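Long-range contacts in cyanophage-like gp41-1 intein (Metagenome, PDB 6QAZ), which probably carries out protein splicing, excising itself from a precursor and joining the flanking sequences, as inteins of the HINT fold do: residues I52-G57 and M85-K90; L81-C86 and K95-I100. All coordinates share one frame; numbering follows the deposited sequence. Where two conformers were deposited one is given.

Overall arrangement
Both contacts lie on one curled antiparallel sheet of an all-beta chain, with their centres about 7 Å apart and on the same side of the chain's centre. Along the chain, 52-57 closes strand 45-54, then 81-86 leads into 85-90 on strand 86-89, and 95-100 follows on the long strand 93-113. That long strand pairs with both 45-54 and 86-89. Contact 2 docks the turn before strand 86-89 onto it, while in contact 1 side chains of its two partners also meet, consistent with the HINT fold of inteins. M85 and C86 belong to both contacts; the carboxylate of E55 accepts the backbone N-H of K96, and T53 pairs with L98.

Contact 1 (I52-G57 and M85-K90); sequences ITLEDG and MCLYVK
L54 sends its two methyls to different residues of strand 86-89, and this apolar packing carries the contact. CD1 of L54 lies 3.5 Å from CG1 of V89, the two side chains sliding past each other in opposite directions. CD2 of L54 meets CD1 of L87 at 4.1 Å, and these leucines cross at about a right angle. I52 adds CG2 at 4.2 Å from the same CD1 of L87, while F68 touches both I52 and L87. Branched aliphatic residues suit these buried positions, packing against one another without needing polar partners.

At the margin a carboxylate touches an apolar side chain. D56 holds its CG between the backbone N and the carbonyl carbon (chi1 64°), and OD2 comes within 4.0 Å of both methyls of V89. The same oxygen forms a salt bridge with K58, which probably steadies its charge.

Residues L54 to G57 form a type I beta turn, closed by the hydrogen bond from G57 N to L54 O at 2.9 Å; the positive phi of G57 suits glycine. The short segments 52-54 and 86-89 approach to 9.0 Å between axes. Their strands flank 93-113, turned 73° to each other with side chains meeting across it, consistent with the HINT fold of inteins.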
ATOM      1  N   ILE A  52       2.664  -1.006   9.596  1.00 13.98           N
ATOM      2  CA  ILE A  52       1.581  -1.951   9.888  1.00 13.63           C
ATOM      3  C   ILE A  52       2.142  -3.351   9.774  1.00 13.95           C
ATOM      4  O   ILE A  52       2.730  -3.684   8.739  1.00 15.14           O
ATOM      5  CB  ILE A  52       0.420  -1.734   8.900  1.00 14.08           C
ATOM      6  CG1 ILE A  52      -0.102  -0.312   8.975  1.00 15.20           C
ATOM      7  CG2 ILE A  52      -0.656  -2.766   9.137  1.00 15.48           C
ATOM      8  CD1 ILE A  52      -1.109   0.031   7.922  1.00 16.83           C
ATOM      9  N   THR A  53       1.964  -4.166  10.801  1.00 13.84           N
ATOM     10  CA  THR A  53       2.418  -5.563  10.815  1.00 14.07           C
ATOM     11  C   THR A  53       1.212  -6.475  10.961  1.00 13.81           C
ATOM     12  O   THR A  53       0.402  -6.277  11.901  1.00 14.66           O
ATOM     13  CB  THR A  53       3.403  -5.835  11.959  1.00 15.87           C
ATOM     14  OG1 THR A  53       4.497  -4.908  11.853  1.00 17.15           O
ATOM     15  CG2 THR A  53       3.922  -7.255  11.941  1.00 17.46           C
ATOM     16  N   LEU A  54       1.079  -7.462  10.086  1.00 13.55           N
ATOM     17  CA  LEU A  54      -0.027  -8.407  10.122  1.00 13.55           C
ATOM     18  C   LEU A  54       0.374  -9.683  10.849  1.00 13.87           C
ATOM     19  O   LEU A  54       1.549  -9.966  11.102  1.00 14.92           O
ATOM     20  CB  LEU A  54      -0.478  -8.748   8.697  1.00 13.81           C
ATOM     21  CG  LEU A  54      -0.843  -7.545   7.819  1.00 13.55           C
ATOM     22  CD1 LEU A  54      -1.373  -8.026   6.511  1.00 14.43           C
ATOM     23  CD2 LEU A  54      -1.832  -6.614   8.508  1.00 14.54           C
ATOM     24  N   GLU A  55      -0.633 -10.504  11.136  1.00 14.69           N
ATOM     25  CA  GLU A  55      -0.432 -11.727  11.946  1.00 15.59           C
ATOM     26  C   GLU A  55       0.407 -12.770  11.200  1.00 15.29           C
ATOM     27  O   GLU A  55       0.914 -13.686  11.873  1.00 16.42           O
ATOM     28  CB  GLU A  55      -1.754 -12.296  12.399  1.00 16.86           C
ATOM     29  CG  GLU A  55      -2.613 -12.740  11.279  1.00 17.51           C
ATOM     30  CD  GLU A  55      -3.920 -13.390  11.697  1.00 19.09           C
ATOM     31  OE1 GLU A  55      -3.941 -14.109  12.741  1.00 22.67           O
ATOM     32  OE2 GLU A  55      -4.966 -13.090  11.086  1.00 18.27           O
ATOM     33  N   ASP A  56       0.549 -12.681   9.886  1.00 15.91           N
ATOM     34  CA  ASP A  56       1.431 -13.562   9.092  1.00 16.18           C
ATOM     35  C   ASP A  56       2.823 -12.953   8.907  1.00 15.73           C
ATOM     36  O   ASP A  56       3.619 -13.507   8.116  1.00 19.30           O
ATOM     37  CB  ASP A  56       0.785 -13.935   7.778  1.00 16.90           C
ATOM     38  CG  ASP A  56       0.561 -12.742   6.885  1.00 16.27           C
ATOM     39  OD1 ASP A  56       0.928 -11.607   7.260  1.00 16.28           O
ATOM     40  OD2 ASP A  56      -0.012 -12.973   5.772  1.00 18.27           O
ATOM     41  N   GLY A  57       3.118 -11.872   9.596  1.00 15.11           N
ATOM     42  CA  GLY A  57       4.431 -11.239   9.506  1.00 15.09           C
ATOM     43  C   GLY A  57       4.530 -10.137   8.480  1.00 14.66           C
ATOM     44  O   GLY A  57       5.480  -9.354   8.542  1.00 15.55           O
ATOM     45  N   MET A  85      -8.197  -4.991  13.422  1.00 16.22           N
ATOM     46  CA  MET A  85      -8.887  -4.990  12.119  1.00 15.98           C
ATOM     47  C   MET A  85      -8.108  -5.869  11.170  1.00 15.48           C
ATOM     48  O   MET A  85      -6.983  -6.234  11.474  1.00 20.45           O
ATOM     49  CB  MET A  85      -8.998  -3.564  11.588  1.00 15.65           C
ATOM     50  CG  MET A  85      -9.904  -2.714  12.455  1.00 16.82           C
ATOM     51  SD  MET A  85      -9.990  -1.057  11.782  1.00 18.57           S
ATOM     52  CE  MET A  85     -11.139  -0.298  12.914  1.00 20.75           C
ATOM     53  N   CYS A  86      -8.722  -6.272  10.068  1.00 15.90           N
ATOM     54  CA  CYS A  86      -8.081  -7.148   9.097  1.00 15.57           C
ATOM     55  C   CYS A  86      -7.863  -6.435   7.766  1.00 14.68           C
ATOM     56  O   CYS A  86      -8.709  -5.681   7.291  1.00 16.25           O
ATOM     57  CB  CYS A  86      -8.931  -8.362   8.810  1.00 17.39           C
ATOM     58  SG  CYS A  86      -9.099  -9.442  10.260  1.00 21.71           S
ATOM     59  N   LEU A  87      -6.713  -6.734   7.170  1.00 14.35           N
ATOM     60  CA  LEU A  87      -6.403  -6.377   5.789  1.00 14.29           C
ATOM     61  C   LEU A  87      -6.471  -7.627   4.926  1.00 13.73           C
ATOM     62  O   LEU A  87      -6.477  -8.732   5.423  1.00 17.23           O
ATOM     63  CB  LEU A  87      -5.040  -5.696   5.679  1.00 13.59           C
ATOM     64  CG  LEU A  87      -4.865  -4.422   6.491  1.00 14.25           C
ATOM     65  CD1 LEU A  87      -3.536  -3.763   6.184  1.00 14.69           C
ATOM     66  CD2 LEU A  87      -6.007  -3.441   6.261  1.00 15.11           C
ATOM     67  N   TYR A  88      -6.474  -7.432   3.617  1.00 13.85           N
ATOM     68  CA  TYR A  88      -6.416  -8.541   2.663  1.00 14.02           C
ATOM     69  C   TYR A  88      -4.984  -8.750   2.228  1.00 14.29           C
ATOM     70  O   TYR A  88      -4.281  -7.784   1.903  1.00 14.91           O
ATOM     71  CB  TYR A  88      -7.281  -8.233   1.444  1.00 15.28           C
ATOM     72  CG  TYR A  88      -8.752  -8.085   1.742  1.00 15.83           C
ATOM     73  CD1 TYR A  88      -9.580  -9.186   1.817  1.00 17.78           C
ATOM     74  CD2 TYR A  88      -9.312  -6.840   1.972  1.00 16.76           C
ATOM     75  CE1 TYR A  88     -10.935  -9.039   2.088  1.00 18.82           C
ATOM     76  CE2 TYR A  88     -10.655  -6.674   2.251  1.00 18.98           C
ATOM     77  CZ  TYR A  88     -11.477  -7.778   2.307  1.00 20.21           C
ATOM     78  OH  TYR A  88     -12.797  -7.603   2.644  1.00 23.39           O
ATOM     79  N   VAL A  89      -4.574 -10.009   2.156  1.00 15.16           N
ATOM     80  CA  VAL A  89      -3.253 -10.375   1.627  1.00 15.00           C
ATOM     81  C   VAL A  89      -3.462 -11.196   0.380  1.00 15.38           C
ATOM     82  O   VAL A  89      -4.543 -11.687   0.098  1.00 19.57           O
ATOM     83  CB  VAL A  89      -2.382 -11.109   2.655  1.00 16.18           C
ATOM     84  CG1 VAL A  89      -2.185 -10.245   3.872  1.00 16.74           C
ATOM     85  CG2 VAL A  89      -2.887 -12.494   2.990  1.00 18.46           C
ATOM     86  N   LYS A  90      -2.417 -11.374  -0.385  1.00 17.16           N
ATOM     87  CA  LYS A  90      -2.587 -12.092  -1.654  1.00 20.20           C
ATOM     88  C   LYS A  90      -3.022 -13.507  -1.316  1.00 22.77           C
ATOM     89  O   LYS A  90      -2.435 -14.131  -0.465  1.00 25.68           O
ATOM     90  CB  LYS A  90      -1.346 -11.996  -2.526  1.00 25.69           C
ATOM     91  CG  LYS A  90      -1.527 -12.461  -3.959  1.00 28.20           C
ATOM     92  CD  LYS A  90      -0.283 -12.228  -4.825  1.00 32.31           C
ATOM     93  CE  LYS A  90      -0.297 -13.065  -6.082  1.00 39.14           C
ATOM     94  NZ  LYS A  90       1.033 -13.071  -6.730  1.00 43.03           N
TER

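Contact 2 (L81-C86 and K95-I100); sequences LKEGMC and KKILKI
I97 points its side chain into the bend of 81-86, where its CD1 lies 3.8 Å from CD1 of L81, the two side chains crossing at about a right angle. With CG anti to the backbone N (chi1 -176°), L81 places its branch over that methyl. Aliphatic side chains suit the buried L81 and I97, which I52 and L87 help to cover. I100 directs CD1 against the backbone, 3.4 Å from L81 O and 3.7 Å from K82 CA, with I77 alongside.

Segment 81-86 makes a type II beta turn from K82 to M85, with G84 at the positive phi that glycine adopts easily, and joins strand 95-100 in an antiparallel pairing. G84 N donates to I97 O at 2.9 Å, and I97 N to M85 O at 2.8 Å. C86 and K96 form the next, non-hydrogen-bonded pair, their side chains on one face: in the conformer given, SG of C86 lies 3.9 Å from CD of K96, whose aliphatic part bends across it.

E83 extends along the strand past the classic bulge of L98 and K99 opposite T53, where its carboxylate suits the place by taking up a backbone N-H. In the conformer given, its OE2 accepts I100 N at 3.0 Å on the anti side, the donor lying 31° out of the carboxylate plane.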
ATOM      1  N   LEU A  81      -7.955   3.141  11.239  1.00 16.74           N
ATOM      2  CA  LEU A  81      -7.405   1.793  10.987  1.00 16.74           C
ATOM      3  C   LEU A  81      -6.507   1.426  12.165  1.00 16.88           C
ATOM      4  O   LEU A  81      -5.644   2.214  12.537  1.00 19.07           O
ATOM      5  CB  LEU A  81      -6.604   1.810   9.696  1.00 16.56           C
ATOM      6  CG  LEU A  81      -6.061   0.460   9.253  1.00 16.32           C
ATOM      7  CD1 LEU A  81      -7.193  -0.499   8.906  1.00 16.77           C
ATOM      8  CD2 LEU A  81      -5.183   0.641   8.048  1.00 18.25           C
ATOM      9  N   LYS A  82      -6.719   0.266  12.769  0.50 18.30           N
ATOM     10  CA  LYS A  82      -6.010  -0.074  14.018  1.00 19.37           C
ATOM     11  C   LYS A  82      -5.871  -1.580  14.157  1.00 16.83           C
ATOM     12  O   LYS A  82      -6.500  -2.402  13.476  1.00 16.20           O
ATOM     13  CB  LYS A  82      -6.766   0.481  15.204  1.00 20.66           C
ATOM     14  CG  LYS A  82      -8.130  -0.097  15.327  1.00 20.24           C
ATOM     15  CD  LYS A  82      -8.870   0.400  16.566  1.00 26.36           C
ATOM     16  CE  LYS A  82      -9.122   1.900  16.643  1.00 27.09           C
ATOM     17  NZ  LYS A  82     -10.089   2.394  15.617  1.00 27.69           N
ATOM     18  N   GLU A  83      -5.033  -1.891  15.115  1.00 17.08           N
ATOM     19  CA  GLU A  83      -4.803  -3.281  15.510  0.50 17.21           C
ATOM     20  C   GLU A  83      -6.148  -3.972  15.759  1.00 16.83           C
ATOM     21  O   GLU A  83      -7.071  -3.390  16.366  1.00 18.31           O
ATOM     22  CB  GLU A  83      -3.886  -3.316  16.729  0.50 19.69           C
ATOM     23  CG  GLU A  83      -2.542  -2.646  16.472  0.50 21.74           C
ATOM     24  CD  GLU A  83      -1.834  -2.027  17.673  0.50 24.56           C
ATOM     25  OE1 GLU A  83      -2.068  -2.491  18.836  0.50 25.12           O
ATOM     26  OE2 GLU A  83      -1.109  -1.000  17.427  0.50 19.73           O
ATOM     27  N   GLY A  84      -6.230  -5.210  15.306  1.00 16.57           N
ATOM     28  CA  GLY A  84      -7.408  -6.048  15.457  1.00 17.47           C
ATOM     29  C   GLY A  84      -8.338  -6.003  14.282  1.00 17.07           C
ATOM     30  O   GLY A  84      -9.221  -6.867  14.188  1.00 19.68           O
ATOM     31  N   MET A  85      -8.197  -4.991  13.422  1.00 16.22           N
ATOM     32  CA  MET A  85      -8.887  -4.990  12.119  1.00 15.98           C
ATOM     33  C   MET A  85      -8.108  -5.869  11.170  1.00 15.48           C
ATOM     34  O   MET A  85      -6.983  -6.234  11.474  1.00 20.45           O
ATOM     35  CB  MET A  85      -8.998  -3.564  11.588  1.00 15.65           C
ATOM     36  CG  MET A  85      -9.904  -2.714  12.455  1.00 16.82           C
ATOM     37  SD  MET A  85      -9.990  -1.057  11.782  1.00 18.57           S
ATOM     38  CE  MET A  85     -11.139  -0.298  12.914  1.00 20.75           C
ATOM     39  N   CYS A  86      -8.722  -6.272  10.068  1.00 15.90           N
ATOM     40  CA  CYS A  86      -8.081  -7.148   9.097  1.00 15.57           C
ATOM     41  C   CYS A  86      -7.863  -6.435   7.766  1.00 14.68           C
ATOM     42  O   CYS A  86      -8.709  -5.681   7.291  1.00 16.25           O
ATOM     43  CB  CYS A  86      -8.931  -8.362   8.810  1.00 17.39           C
ATOM     44  SG  CYS A  86      -9.099  -9.442  10.260  1.00 21.71           S
ATOM     45  N   LYS A  95      -6.247 -11.036   7.075  1.00 14.73           N
ATOM     46  CA  LYS A  95      -5.230 -11.193   8.119  1.00 15.28           C
ATOM     47  C   LYS A  95      -5.320 -10.039   9.091  1.00 15.26           C
ATOM     48  O   LYS A  95      -5.407  -8.864   8.688  1.00 16.40           O
ATOM     49  CB  LYS A  95      -3.827 -11.281   7.524  1.00 15.50           C
ATOM     50  CG  LYS A  95      -3.576 -12.538   6.712  1.00 17.07           C
ATOM     51  CD  LYS A  95      -3.552 -13.811   7.524  1.00 18.61           C
ATOM     52  CE  LYS A  95      -3.479 -15.038   6.662  1.00 24.37           C
ATOM     53  NZ  LYS A  95      -3.483 -16.250   7.495  1.00 28.78           N
ATOM     54  N   LYS A  96      -5.275 -10.362  10.366  1.00 15.83           N
ATOM     55  CA  LYS A  96      -5.348  -9.346  11.430  1.00 16.27           C
ATOM     56  C   LYS A  96      -4.125  -8.439  11.420  1.00 14.71           C
ATOM     57  O   LYS A  96      -2.994  -8.917  11.312  1.00 14.93           O
ATOM     58  CB  LYS A  96      -5.417 -10.049  12.785  1.00 19.03           C
ATOM     59  CG  LYS A  96      -6.654 -10.823  13.224  0.60 20.26           C
ATOM     60  CD  LYS A  96      -7.634  -9.922  13.859  0.60 18.71           C
ATOM     61  CE  LYS A  96      -8.965 -10.610  14.060  0.60 21.05           C
ATOM     62  NZ  LYS A  96      -8.896 -11.694  15.078  0.60 19.98           N
ATOM     63  N   ILE A  97      -4.371  -7.174  11.673  1.00 14.96           N
ATOM     64  CA  ILE A  97      -3.302  -6.218  12.042  1.00 14.61           C
ATOM     65  C   ILE A  97      -2.904  -6.490  13.482  1.00 14.49           C
ATOM     66  O   ILE A  97      -3.731  -6.391  14.383  1.00 15.61           O
ATOM     67  CB  ILE A  97      -3.772  -4.777  11.865  1.00 14.65           C
ATOM     68  CG1 ILE A  97      -4.113  -4.463  10.404  1.00 14.74           C
ATOM     69  CG2 ILE A  97      -2.696  -3.823  12.373  1.00 15.08           C
ATOM     70  CD1 ILE A  97      -4.753  -3.102  10.215  1.00 16.26           C
ATOM     71  N   LEU A  98      -1.649  -6.837  13.687  1.00 14.71           N
ATOM     72  CA  LEU A  98      -1.111  -7.025  15.047  1.00 15.44           C
ATOM     73  C   LEU A  98      -0.660  -5.700  15.654  1.00 16.59           C
ATOM     74  O   LEU A  98      -0.818  -5.534  16.881  1.00 18.84           O
ATOM     75  CB  LEU A  98       0.076  -7.959  15.031  1.00 16.80           C
ATOM     76  CG  LEU A  98      -0.179  -9.415  14.745  1.00 18.14           C
ATOM     77  CD1 LEU A  98       1.107 -10.182  14.966  1.00 20.50           C
ATOM     78  CD2 LEU A  98      -1.282 -10.013  15.575  1.00 22.61           C
ATOM     79  N   LYS A  99      -0.041  -4.834  14.858  1.00 16.61           N
ATOM     80  CA  LYS A  99       0.610  -3.627  15.366  1.00 18.82           C
ATOM     81  C   LYS A  99       0.509  -2.557  14.324  1.00 16.70           C
ATOM     82  O   LYS A  99       0.717  -2.848  13.152  1.00 16.76           O
ATOM     83  CB  LYS A  99       2.110  -3.834  15.672  1.00 22.08           C
ATOM     84  CG  LYS A  99       2.491  -4.947  16.590  1.00 27.71           C
ATOM     85  CD  LYS A  99       3.969  -5.099  16.613  1.00 29.62           C
ATOM     86  CE  LYS A  99       4.346  -6.522  16.988  1.00 32.28           C
ATOM     87  NZ  LYS A  99       5.759  -6.682  17.370  1.00 25.77           N
ATOM     88  N   ILE A 100       0.362  -1.335  14.782  1.00 16.98           N
ATOM     89  CA  ILE A 100       0.651  -0.141  13.973  1.00 17.36           C
ATOM     90  C   ILE A 100       1.617   0.703  14.794  1.00 18.40           C
ATOM     91  O   ILE A 100       1.322   1.029  15.959  1.00 22.16           O
ATOM     92  CB  ILE A 100      -0.610   0.621  13.602  1.00 18.37           C
ATOM     93  CG1 ILE A 100      -1.592  -0.306  12.875  1.00 17.87           C
ATOM     94  CG2 ILE A 100      -0.221   1.829  12.759  1.00 21.25           C
ATOM     95  CD1 ILE A 100      -2.783   0.346  12.278  1.00 21.27           C
TER